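Local coordinates for protein of unknown function with cystatin-like fold (Xanthomonas campestris pv. campestris, PDB 3G8Z) that is of unknown function but has a cystatin-like fold and belongs to the SnoaL-like family, whose pocket may bind a small molecule, at residues M20-I30 against D120-I129; M76-F84 against T140-R148. All coordinates share one frame; numbering follows the deposited sequence.

Contact 1: M20-I30 against D120-I129; sequences MNTIDIAKSYI and DLLRIEDGKI. With GOL (glycerol), chain E.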
# COMPACT_ATOMS: atom_id res chain seq x y z
N MSE A 20 2.29 14.79 17.09
CA MSE A 20 2.47 14.68 15.61
C MSE A 20 2.78 13.24 15.23
O MSE A 20 3.72 12.63 15.75
CB MSE A 20 3.59 15.58 15.11
CG MSE A 20 3.78 15.55 13.60
SE MSE A 20 5.36 16.59 13.05
CE MSE A 20 6.76 15.28 13.31
N ASN A 21 1.98 12.70 14.32
CA ASN A 21 2.03 11.29 13.99
C ASN A 21 2.39 11.05 12.52
O ASN A 21 2.57 11.98 11.74
CB ASN A 21 0.69 10.65 14.36
CG ASN A 21 -0.44 11.12 13.48
OD1 ASN A 21 -0.26 11.48 12.32
ND2 ASN A 21 -1.65 11.11 14.04
N THR A 22 2.51 9.79 12.14
CA THR A 22 2.99 9.46 10.81
C THR A 22 2.05 9.95 9.72
O THR A 22 2.49 10.32 8.63
CB THR A 22 3.26 7.95 10.67
OG1 THR A 22 2.08 7.22 11.01
CG2 THR A 22 4.43 7.54 11.58
N ILE A 23 0.75 9.96 9.99
CA ILE A 23 -0.21 10.43 8.99
C ILE A 23 -0.05 11.94 8.78
O ILE A 23 -0.13 12.41 7.65
CB ILE A 23 -1.65 10.07 9.34
CG1 ILE A 23 -1.85 8.54 9.17
CG2 ILE A 23 -2.60 10.84 8.42
CD1 ILE A 23 -3.30 8.08 9.15
N ASP A 24 0.22 12.69 9.85
CA ASP A 24 0.52 14.11 9.73
C ASP A 24 1.72 14.32 8.81
O ASP A 24 1.69 15.18 7.92
CB ASP A 24 0.83 14.71 11.10
CG ASP A 24 -0.38 14.79 11.99
OD1 ASP A 24 -1.47 15.05 11.46
OD2 ASP A 24 -0.24 14.58 13.22
N ILE A 25 2.77 13.53 9.01
CA ILE A 25 3.95 13.64 8.16
C ILE A 25 3.63 13.29 6.70
O ILE A 25 4.08 13.97 5.78
CB ILE A 25 5.12 12.79 8.70
CG1 ILE A 25 5.59 13.38 10.04
CG2 ILE A 25 6.28 12.77 7.70
CD1 ILE A 25 6.09 12.33 11.02
N ALA A 26 2.83 12.24 6.50
CA ALA A 26 2.44 11.83 5.15
C ALA A 26 1.62 12.92 4.47
O ALA A 26 1.78 13.17 3.26
CB ALA A 26 1.66 10.52 5.20
N LYS A 27 0.74 13.57 5.22
CA LYS A 27 -0.09 14.64 4.67
C LYS A 27 0.77 15.82 4.28
O LYS A 27 0.52 16.48 3.28
CB LYS A 27 -1.17 15.07 5.67
CG LYS A 27 -2.28 14.04 5.77
CD LYS A 27 -3.38 14.44 6.75
CE LYS A 27 -4.57 13.52 6.65
NZ LYS A 27 -5.49 13.77 7.81
N SER A 28 1.80 16.10 5.08
CA SER A 28 2.70 17.22 4.79
C SER A 28 3.46 16.94 3.50
O SER A 28 3.67 17.84 2.67
CB SER A 28 3.67 17.43 5.97
OG SER A 28 4.68 18.36 5.63
N TYR A 29 3.89 15.69 3.36
CA TYR A 29 4.59 15.22 2.17
C TYR A 29 3.74 15.38 0.90
O TYR A 29 4.22 15.93 -0.10
CB TYR A 29 5.00 13.75 2.38
CG TYR A 29 5.54 13.07 1.13
CD1 TYR A 29 6.86 13.25 0.75
CD2 TYR A 29 4.72 12.27 0.35
CE1 TYR A 29 7.36 12.64 -0.38
CE2 TYR A 29 5.21 11.66 -0.79
CZ TYR A 29 6.54 11.85 -1.14
OH TYR A 29 7.04 11.27 -2.27
N ILE A 30 2.50 14.89 0.94
CA ILE A 30 1.59 15.01 -0.20
C ILE A 30 1.25 16.47 -0.50
O ILE A 30 1.29 16.88 -1.66
CB ILE A 30 0.30 14.20 0.01
CG1 ILE A 30 0.61 12.70 0.13
CG2 ILE A 30 -0.70 14.46 -1.15
CD1 ILE A 30 1.09 12.05 -1.17
N ASP A 120 0.99 5.37 -2.66
CA ASP A 120 2.32 5.66 -2.14
C ASP A 120 2.44 5.02 -0.80
O ASP A 120 1.56 5.21 0.05
CB ASP A 120 2.56 7.14 -1.98
CG ASP A 120 2.79 7.84 -3.27
OD1 ASP A 120 2.40 7.27 -4.34
OD2 ASP A 120 3.34 8.97 -3.22
N LEU A 121 3.49 4.24 -0.60
CA LEU A 121 3.79 3.67 0.71
C LEU A 121 5.00 4.40 1.28
O LEU A 121 6.06 4.43 0.66
CB LEU A 121 4.07 2.16 0.63
CG LEU A 121 2.91 1.20 0.97
CD1 LEU A 121 2.53 1.29 2.43
CD2 LEU A 121 1.70 1.49 0.10
N LEU A 122 4.84 5.00 2.46
CA LEU A 122 5.92 5.73 3.12
C LEU A 122 6.24 5.06 4.43
O LEU A 122 5.31 4.71 5.19
CB LEU A 122 5.52 7.18 3.43
CG LEU A 122 4.92 8.02 2.30
CD1 LEU A 122 4.57 9.42 2.80
CD2 LEU A 122 5.85 8.09 1.11
N ARG A 123 7.52 4.89 4.71
CA ARG A 123 7.96 4.46 6.02
C ARG A 123 8.53 5.67 6.73
O ARG A 123 9.35 6.36 6.17
CB ARG A 123 9.03 3.37 5.94
CG ARG A 123 9.34 2.80 7.32
CD ARG A 123 10.07 1.45 7.27
NE ARG A 123 11.27 1.47 6.46
CZ ARG A 123 12.50 1.74 6.90
NH1 ARG A 123 12.74 2.05 8.17
NH2 ARG A 123 13.52 1.70 6.06
N ILE A 124 8.04 5.95 7.92
CA ILE A 124 8.35 7.20 8.61
C ILE A 124 8.93 6.88 9.96
O ILE A 124 8.40 6.06 10.68
CB ILE A 124 7.10 8.07 8.75
CG1 ILE A 124 6.67 8.53 7.34
CG2 ILE A 124 7.34 9.24 9.72
CD1 ILE A 124 5.18 8.87 7.22
N GLU A 125 10.05 7.52 10.26
CA GLU A 125 10.80 7.29 11.49
C GLU A 125 11.35 8.61 11.97
O GLU A 125 11.95 9.33 11.19
CB GLU A 125 12.02 6.41 11.23
CG GLU A 125 11.80 4.93 11.24
CD GLU A 125 13.13 4.17 11.30
OE1 GLU A 125 14.12 4.75 11.83
OE2 GLU A 125 13.20 3.02 10.82
N ASP A 126 11.17 8.92 13.24
CA ASP A 126 11.78 10.12 13.82
C ASP A 126 11.47 11.35 12.98
O ASP A 126 12.32 12.20 12.76
CB ASP A 126 13.30 9.93 13.93
CG ASP A 126 13.68 8.79 14.87
OD1 ASP A 126 12.91 8.49 15.81
OD2 ASP A 126 14.77 8.20 14.66
N GLY A 127 10.23 11.43 12.49
CA GLY A 127 9.75 12.66 11.88
C GLY A 127 10.11 12.79 10.42
O GLY A 127 9.83 13.80 9.79
N LYS A 128 10.73 11.75 9.87
CA LYS A 128 11.19 11.79 8.50
C LYS A 128 10.79 10.55 7.71
O LYS A 128 10.65 9.44 8.24
CB LYS A 128 12.71 11.96 8.47
CG LYS A 128 13.17 13.29 9.08
CD LYS A 128 14.35 13.88 8.37
CE LYS A 128 14.83 15.15 9.06
NZ LYS A 128 13.94 16.31 8.80
N ILE A 129 10.57 10.77 6.42
CA ILE A 129 10.31 9.69 5.48
C ILE A 129 11.62 9.00 5.09
O ILE A 129 12.49 9.59 4.41
CB ILE A 129 9.63 10.23 4.22
CG1 ILE A 129 8.25 10.78 4.60
CG2 ILE A 129 9.51 9.16 3.18
CD1 ILE A 129 7.71 11.76 3.59
C1 GOL E . 4.54 9.96 -6.52
O1 GOL E . 3.36 9.55 -5.86
C2 GOL E . 5.26 10.99 -5.66
O2 GOL E . 5.44 10.47 -4.36
C3 GOL E . 6.60 11.32 -6.31
O3 GOL E . 6.48 12.47 -7.13
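Ile124 lies under the first turn of helix 22-30, its CG2 3.6 Å from Ile25 CD1 and also against Thr22 CG2, while its CD1 reaches beneath the turn to within 3.4 Å of Thr22 O. The Ile124 and Ile25 side chains run past one another in opposite directions. With CG1 of Ile25 beside its backbone N (chi1 -66°), its CD1 extends on to the beta turn Glu125-Lys128 and rests on Gly127 CA, leaving CG2 to face Ile129. Next to Ile25, Ala26 CB packs on Leu122 CD1 at 3.9 Å. Leu122 CD1 and Ile129 CD1 both approach the Tyr29 ring obliquely from the same side, the former near CD2 and Ile129 CD1 3.3 Å from Tyr29 CD1, a tight fit. The tyrosine hydroxyl donates to O2 of a glycerol (2.8 Å from OH), which lies at the ring edge. That glycerol is also held by Asp120, whose OD2 accepts from both O1 and O2, the former at 2.7 Å. Asn21 and Asp24 form a capping box at the helix start, Asp24 N donating to Asn21 OD1 with an N-H...O angle of 164°. The N-terminal helix packed across the curved sheet, here over one hairpin, is characteristic of the cystatin-like fold, and the glycerol, probably from the crystallisation liquor, is consistent with a pocket between helix and sheet, as in SnoaL-like proteins.

Contact 2: M76-F84 against T140-R148; sequences MMEVSNGTF and TQEDAFWGR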
# COMPACT_ATOMS: atom_id res chain seq x y z
N MSE A 76 12.43 14.28 -13.37
CA MSE A 76 11.06 13.90 -13.58
C MSE A 76 10.18 15.09 -13.91
O MSE A 76 9.36 15.01 -14.81
CB MSE A 76 10.53 13.20 -12.34
CG MSE A 76 11.02 11.82 -12.25
SE MSE A 76 10.47 10.95 -10.60
CE MSE A 76 11.46 9.73 -10.94
N MSE A 77 10.38 16.20 -13.20
CA MSE A 77 9.63 17.41 -13.48
C MSE A 77 9.97 17.87 -14.89
O MSE A 77 9.09 18.24 -15.67
CB MSE A 77 9.95 18.50 -12.46
CG MSE A 77 9.17 18.41 -11.16
SE MSE A 77 7.22 18.10 -11.38
CE MSE A 77 7.10 16.48 -10.94
N GLU A 78 11.23 17.83 -15.25
CA GLU A 78 11.61 18.22 -16.60
C GLU A 78 10.98 17.34 -17.67
O GLU A 78 10.37 17.84 -18.63
CB GLU A 78 13.14 18.22 -16.74
CG GLU A 78 13.80 19.33 -15.95
N VAL A 79 11.11 16.02 -17.51
CA VAL A 79 10.58 15.08 -18.49
C VAL A 79 9.07 15.23 -18.67
O VAL A 79 8.56 15.13 -19.78
CB VAL A 79 10.93 13.61 -18.12
CG1 VAL A 79 10.20 12.63 -19.00
CG2 VAL A 79 12.46 13.40 -18.21
N SER A 80 8.36 15.52 -17.58
CA SER A 80 6.90 15.66 -17.62
C SER A 80 6.42 17.09 -17.87
O SER A 80 5.22 17.38 -17.83
CB SER A 80 6.31 15.16 -16.30
OG SER A 80 6.56 16.05 -15.24
N ASN A 81 7.35 17.98 -18.19
CA ASN A 81 7.00 19.38 -18.43
C ASN A 81 6.24 19.92 -17.25
O ASN A 81 5.30 20.69 -17.43
CB ASN A 81 6.16 19.54 -19.71
CG ASN A 81 5.89 20.99 -20.07
OD1 ASN A 81 6.71 21.86 -19.82
ND2 ASN A 81 4.71 21.26 -20.68
N GLY A 82 6.67 19.52 -16.05
CA GLY A 82 6.05 19.94 -14.81
C GLY A 82 4.63 19.48 -14.59
O GLY A 82 3.94 19.99 -13.68
N THR A 83 4.16 18.54 -15.39
CA THR A 83 2.74 18.16 -15.34
C THR A 83 2.46 16.94 -14.47
O THR A 83 1.30 16.68 -14.13
CB THR A 83 2.17 17.87 -16.75
OG1 THR A 83 2.76 16.65 -17.26
CG2 THR A 83 2.44 19.04 -17.69
N PHE A 84 3.47 16.16 -14.12
CA PHE A 84 3.20 15.02 -13.26
C PHE A 84 2.68 15.48 -11.92
O PHE A 84 3.29 16.33 -11.27
CB PHE A 84 4.41 14.13 -13.05
CG PHE A 84 4.12 12.96 -12.17
CD1 PHE A 84 3.49 11.85 -12.68
CD2 PHE A 84 4.41 13.01 -10.83
CE1 PHE A 84 3.18 10.77 -11.87
CE2 PHE A 84 4.10 11.92 -10.01
CZ PHE A 84 3.47 10.82 -10.55
N THR A 140 2.11 0.02 -17.51
CA THR A 140 2.42 0.15 -18.95
C THR A 140 2.28 1.61 -19.40
O THR A 140 3.13 2.14 -20.13
CB THR A 140 1.49 -0.76 -19.81
OG1 THR A 140 1.79 -2.13 -19.52
CG2 THR A 140 1.72 -0.55 -21.30
N GLN A 141 1.21 2.26 -18.97
CA GLN A 141 0.98 3.66 -19.30
C GLN A 141 2.04 4.56 -18.63
O GLN A 141 2.60 5.44 -19.28
CB GLN A 141 -0.44 4.08 -18.92
CG GLN A 141 -0.74 5.54 -19.10
CD GLN A 141 -2.10 5.94 -18.52
OE1 GLN A 141 -2.17 6.48 -17.42
NE2 GLN A 141 -3.16 5.67 -19.25
N GLU A 142 2.34 4.31 -17.35
CA GLU A 142 3.33 5.13 -16.64
C GLU A 142 4.73 4.95 -17.23
O GLU A 142 5.50 5.92 -17.31
CB GLU A 142 3.40 4.80 -15.15
CG GLU A 142 3.88 6.02 -14.35
CD GLU A 142 4.47 5.69 -13.00
OE1 GLU A 142 4.49 4.48 -12.59
OE2 GLU A 142 4.95 6.65 -12.36
N ASP A 143 5.06 3.73 -17.62
CA ASP A 143 6.34 3.46 -18.26
C ASP A 143 6.50 4.31 -19.53
O ASP A 143 7.57 4.86 -19.78
CB ASP A 143 6.46 2.01 -18.67
CG ASP A 143 6.75 1.07 -17.51
OD1 ASP A 143 7.02 1.51 -16.39
OD2 ASP A 143 6.69 -0.15 -17.76
N ALA A 144 5.44 4.40 -20.32
CA ALA A 144 5.48 5.17 -21.56
C ALA A 144 5.60 6.66 -21.25
O ALA A 144 6.31 7.40 -21.94
CB ALA A 144 4.26 4.89 -22.41
N PHE A 145 4.89 7.10 -20.21
CA PHE A 145 4.91 8.49 -19.79
C PHE A 145 6.35 8.96 -19.51
O PHE A 145 6.81 10.01 -19.99
CB PHE A 145 4.02 8.64 -18.56
CG PHE A 145 3.97 10.03 -17.98
CD1 PHE A 145 3.13 11.00 -18.52
CD2 PHE A 145 4.70 10.36 -16.84
CE1 PHE A 145 3.05 12.26 -17.97
CE2 PHE A 145 4.63 11.63 -16.30
CZ PHE A 145 3.80 12.59 -16.88
N TRP A 146 7.06 8.19 -18.71
CA TRP A 146 8.39 8.60 -18.28
C TRP A 146 9.39 8.39 -19.39
O TRP A 146 10.32 9.16 -19.56
CB TRP A 146 8.80 7.86 -17.01
CG TRP A 146 8.01 8.27 -15.78
CD1 TRP A 146 7.28 7.46 -14.97
CD2 TRP A 146 7.92 9.59 -15.22
NE1 TRP A 146 6.72 8.18 -13.96
CE2 TRP A 146 7.11 9.49 -14.08
CE3 TRP A 146 8.41 10.84 -15.57
CZ2 TRP A 146 6.78 10.58 -13.31
CZ3 TRP A 146 8.09 11.92 -14.78
CH2 TRP A 146 7.29 11.78 -13.67
N GLY A 147 9.20 7.31 -20.12
CA GLY A 147 10.02 7.01 -21.25
C GLY A 147 11.35 6.42 -20.89
O GLY A 147 11.69 6.18 -19.74
N ARG A 148 12.10 6.18 -21.95
CA ARG A 148 13.48 5.76 -21.86
C ARG A 148 14.34 6.96 -22.15
O ARG A 148 15.50 6.97 -21.72
CB ARG A 148 13.76 4.69 -22.91
CG ARG A 148 12.87 3.49 -22.82
CD ARG A 148 13.29 2.64 -21.64
NE ARG A 148 13.36 1.23 -22.01
CZ ARG A 148 14.28 0.69 -22.80
NH1 ARG A 148 15.24 1.43 -23.34
NH2 ARG A 148 14.25 -0.60 -23.06
OXT ARG A 148 13.93 7.92 -22.84
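Met76 O is gripped by Ser80 twice, by its backbone N and by its hydroxyl OG (each 3.0 Å from Met76 O), which arrive from opposite faces of the carbonyl plane. Ser80 OG, placed between its own backbone N and carbonyl carbon (chi1 73°), also accepts from Phe84 N, tying the helix end to the residue after the turn. The helix itself finishes in a Schellman motif, with Gly82 N bonded to Met77 O. Against this end lies the indole of Trp146. Its CZ3 edge points at Met76 O, while CG of Met76 sits over the face of the six-membered ring, 4.2 Å from the centroid, and the selenium stands further off above that face in a Met-aromatic contact. Phe84 meets the indole obliquely, planes 47° apart, with Trp146 CZ2 over one face of the phenyl ring and 3.6 Å from Phe84 CD1. Phe145 brings CZ to 3.6 Å from Ser80 CB and CE2 beside Phe84 CD1. On the indole's far edge, Trp146 NE1 donates to Glu142 OE2 at 2.8 Å; the acceptor lies in the ring plane, although the nitrogen stands above the carboxylate plane. Phe59 and His57 also meet the indole. Aromatic and selenomethionine packing thus joins the two helix ends, while the hydrogen bonds described lie within one segment or the other: that to Glu142 would restrain the indole's rotation, and those of Ser80 would hold Phe84, just after the turn, against the helix end.

Overall arrangement
Contacts 1 and 2 lie on opposite sides of the chain's centre, their centres about 25 Å apart and their nearest atoms about 7 Å apart. Contact 1 is the more buried and sets the N-terminal helix on the hairpin of strands 112-125 and 128-136; contact 2 is partly buried and joins the ends of helices 66-79 and 139-146. Strand 128-136 leads directly into helix 139-146, so the same C-terminal portion of the chain serves both. Aliphatic branches dominate contact 1, with a polar end at Tyr29 and Asp120, whereas aromatic rings and a selenomethionine carry contact 2. The segments alternate along the sequence, although the two contacts do not touch.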